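Local coordinates for protein PTHB1 (Homo sapiens, PDB 4YD8) that forms part of the BBSome, a coat complex thought to sort specific membrane proteins to the primary cilium and required for ciliogenesis, at residues A[88-93]-A[142-147]. Residues are numbered along the deposited sequence; the frame is centred on the assembly and turned at random. Where two conformers were deposited one is given.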
ATOM      1  N   GLY A  88      -0.005 -11.255   0.137  1.00 21.10           N
ATOM      2  CA  GLY A  88      -1.335 -11.795  -0.003  1.00 22.07           C
ATOM      3  C   GLY A  88      -1.325 -13.284  -0.281  1.00 23.21           C
ATOM      4  O   GLY A  88      -0.270 -13.926  -0.294  1.00 23.88           O
ATOM      5  N   LYS A  89      -2.505 -13.833  -0.521  1.00 21.45           N
ATOM      6  CA  LYS A  89      -2.629 -15.274  -0.732  1.00 22.27           C
ATOM      7  C   LYS A  89      -2.391 -15.631  -2.205  1.00 22.70           C
ATOM      8  O   LYS A  89      -3.318 -16.028  -2.912  1.00 22.81           O
ATOM      9  CB  LYS A  89      -4.010 -15.770  -0.277  1.00 23.44           C
ATOM     10  CG  LYS A  89      -4.288 -15.516   1.216  1.00 24.63           C
ATOM     11  CD  LYS A  89      -5.745 -15.787   1.560  1.00 27.92           C
ATOM     12  CE  LYS A  89      -6.026 -15.441   3.025  1.00 32.27           C
ATOM     13  NZ  LYS A  89      -7.378 -15.913   3.420  1.00 36.33           N
ATOM     14  N   PHE A  90      -1.139 -15.510  -2.633  1.00 26.42           N
ATOM     15  CA  PHE A  90      -0.792 -15.544  -4.048  1.00 26.58           C
ATOM     16  C   PHE A  90      -0.441 -16.947  -4.553  1.00 28.72           C
ATOM     17  O   PHE A  90      -0.113 -17.114  -5.732  1.00 26.80           O
ATOM     18  CB  PHE A  90       0.387 -14.607  -4.311  1.00 22.94           C
ATOM     19  CG  PHE A  90       0.134 -13.178  -3.927  1.00 22.09           C
ATOM     20  CD1 PHE A  90      -1.090 -12.569  -4.201  1.00 21.06           C
ATOM     21  CD2 PHE A  90       1.122 -12.441  -3.294  1.00 20.06           C
ATOM     22  CE1 PHE A  90      -1.318 -11.232  -3.851  1.00 22.21           C
ATOM     23  CE2 PHE A  90       0.905 -11.093  -2.940  1.00 19.99           C
ATOM     24  CZ  PHE A  90      -0.311 -10.499  -3.219  1.00 19.93           C
ATOM     25  N   VAL A  91      -0.500 -17.956  -3.674  1.00 21.93           N
ATOM     26  CA  VAL A  91      -0.132 -19.322  -4.074  1.00 24.05           C
ATOM     27  C   VAL A  91      -1.328 -20.272  -3.973  1.00 26.59           C
ATOM     28  O   VAL A  91      -2.009 -20.330  -2.949  1.00 23.18           O
ATOM     29  CB  VAL A  91       1.056 -19.844  -3.226  1.00 22.49           C
ATOM     30  CG1 VAL A  91       1.341 -21.348  -3.499  1.00 23.26           C
ATOM     31  CG2 VAL A  91       2.290 -18.969  -3.479  1.00 25.03           C
ATOM     32  N   SER A  92      -1.609 -20.999  -5.052  1.00 24.36           N
ATOM     33  CA  SER A  92      -2.786 -21.859  -5.063  1.00 24.84           C
ATOM     34  C   SER A  92      -2.611 -23.023  -4.077  1.00 28.00           C
ATOM     35  O   SER A  92      -1.510 -23.516  -3.879  1.00 27.27           O
ATOM     36  CB  SER A  92      -3.062 -22.383  -6.471  1.00 28.10           C
ATOM     37  OG  SER A  92      -1.981 -23.164  -6.941  1.00 30.90           O
ATOM     38  N   GLY A  93      -3.698 -23.430  -3.438  1.00 26.74           N
ATOM     39  CA  GLY A  93      -3.668 -24.613  -2.588  1.00 26.27           C
ATOM     40  C   GLY A  93      -3.288 -24.297  -1.144  1.00 25.70           C
ATOM     41  O   GLY A  93      -3.312 -25.182  -0.291  1.00 28.16           O
HETATM   42  N   MSE A 142       0.192  -2.268  -9.353  1.00 23.46           N
HETATM   43  CA  MSE A 142      -0.634  -3.462  -9.288  1.00 21.04           C
HETATM   44  C   MSE A 142      -1.608  -3.374  -8.136  1.00 23.07           C
HETATM   45  O   MSE A 142      -1.455  -2.527  -7.250  1.00 23.48           O
HETATM   46  CB  MSE A 142       0.225  -4.720  -9.121  1.00 23.54           C
HETATM   47  CG  MSE A 142       1.070  -4.721  -7.855  1.00 24.46           C
HETATM   48 SE   MSE A 142       1.943  -6.500  -7.698  1.00 28.37          SE
HETATM   49  CE  MSE A 142       3.226  -6.091  -6.323  1.00 32.74           C
ATOM     50  N   THR A 143      -2.601  -4.254  -8.154  1.00 21.56           N
ATOM     51  CA  THR A 143      -3.488  -4.433  -7.007  1.00 21.87           C
ATOM     52  C   THR A 143      -3.817  -5.926  -6.936  1.00 22.82           C
ATOM     53  O   THR A 143      -3.398  -6.702  -7.795  1.00 21.73           O
ATOM     54  CB  THR A 143      -4.769  -3.550  -7.131  1.00 22.59           C
ATOM     55  OG1 THR A 143      -5.521  -3.590  -5.913  1.00 22.36           O
ATOM     56  CG2 THR A 143      -5.656  -4.016  -8.311  1.00 23.04           C
ATOM     57  N   TYR A 144      -4.545  -6.344  -5.911  1.00 23.44           N
ATOM     58  CA  TYR A 144      -4.815  -7.761  -5.737  1.00 21.58           C
ATOM     59  C   TYR A 144      -6.080  -7.953  -4.939  1.00 25.14           C
ATOM     60  O   TYR A 144      -6.554  -7.031  -4.274  1.00 22.44           O
ATOM     61  CB  TYR A 144      -3.648  -8.468  -5.028  1.00 19.87           C
ATOM     62  CG  TYR A 144      -3.438  -7.999  -3.599  1.00 20.63           C
ATOM     63  CD1 TYR A 144      -2.657  -6.875  -3.325  1.00 22.99           C
ATOM     64  CD2 TYR A 144      -4.044  -8.662  -2.529  1.00 24.14           C
ATOM     65  CE1 TYR A 144      -2.465  -6.418  -2.022  1.00 23.82           C
ATOM     66  CE2 TYR A 144      -3.856  -8.223  -1.213  1.00 26.18           C
ATOM     67  CZ  TYR A 144      -3.069  -7.094  -0.970  1.00 29.71           C
ATOM     68  OH  TYR A 144      -2.871  -6.645   0.320  1.00 28.07           O
ATOM     69  N   GLY A 145      -6.617  -9.164  -4.976  1.00 25.09           N
ATOM     70  CA  GLY A 145      -7.801  -9.451  -4.194  1.00 24.55           C
ATOM     71  C   GLY A 145      -8.523 -10.649  -4.751  1.00 25.07           C
ATOM     72  O   GLY A 145      -8.046 -11.300  -5.685  1.00 26.06           O
ATOM     73  N   SER A 146      -9.676 -10.950  -4.171  1.00 24.75           N
ATOM     74  CA  SER A 146     -10.440 -12.138  -4.538  0.50 28.65           C
ATOM     75  C   SER A 146     -11.332 -11.863  -5.742  1.00 26.98           C
ATOM     76  O   SER A 146     -12.556 -11.946  -5.629  1.00 29.14           O
ATOM     77  CB  SER A 146     -11.286 -12.605  -3.352  0.50 32.68           C
ATOM     78  OG  SER A 146     -12.043 -11.540  -2.794  0.50 31.18           O
ATOM     79  N   PHE A 147     -10.714 -11.524  -6.872  1.00 27.54           N
ATOM     80  CA  PHE A 147     -11.446 -11.153  -8.096  1.00 28.41           C
ATOM     81  C   PHE A 147     -12.493 -12.205  -8.405  1.00 27.11           C
ATOM     82  O   PHE A 147     -12.202 -13.394  -8.371  1.00 27.70           O
ATOM     83  CB  PHE A 147     -10.528 -11.030  -9.320  1.00 28.58           C
ATOM     84  CG  PHE A 147      -9.326 -10.145  -9.136  1.00 25.39           C
ATOM     85  CD1 PHE A 147      -9.253  -9.202  -8.118  1.00 24.05           C
ATOM     86  CD2 PHE A 147      -8.255 -10.262 -10.010  1.00 28.06           C
ATOM     87  CE1 PHE A 147      -8.132  -8.402  -7.971  1.00 25.05           C
ATOM     88  CE2 PHE A 147      -7.129  -9.459  -9.871  1.00 24.98           C
ATOM     89  CZ  PHE A 147      -7.071  -8.525  -8.848  1.00 25.98           C
TER
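Phe90 drives the edge of its ring against one face of Tyr144, a T-shaped pair with centroids 5.5 Å apart and planes at 88°. The leading edge is CE1 and CZ, and it meets the root of the tyrosine rather than the middle of its ring: CE1 of Phe90 lies 3.8 Å from CB of Tyr144. Phe90 CZ stands 4.0 Å from Tyr144 CG, above the rim of the ring. The phenol OH is thus left out of the pair, and no hydrogen bond crosses between 88-93 and 142-147. Tyr144 has CG between its backbone N and carbonyl carbon (chi1 65°), which turns the ring toward the loop and presents its face. On Phe90 the CB does not head for the strand; with CG swung beside the backbone N (chi1 -59°), the far end of the ring makes the approach. The Phe90 ring lies back over its own chain, with Gly88 CA 3.6 Å above one face, toward the rim. Lys89, between them, is the centre of an inverse gamma turn, with a weak bond from Phe90 N to Gly88 O. Next to Tyr144, Gly145 is critical for protein stability; its backbone conformation calls for glycine. The pair joins two consecutive blades of the seven-bladed beta-propeller: the loop leaving strand 84-88, first of its four-stranded sheet, and strand 139-145, first of the next. Phe90 also packs on Ala100 and Val109 of its own blade and on Ile156 of the following one, while the side chains of Phe90 and Tyr144 both touch Asp154, just before strand 155-160, which takes a hydrogen bond from Lys89 N.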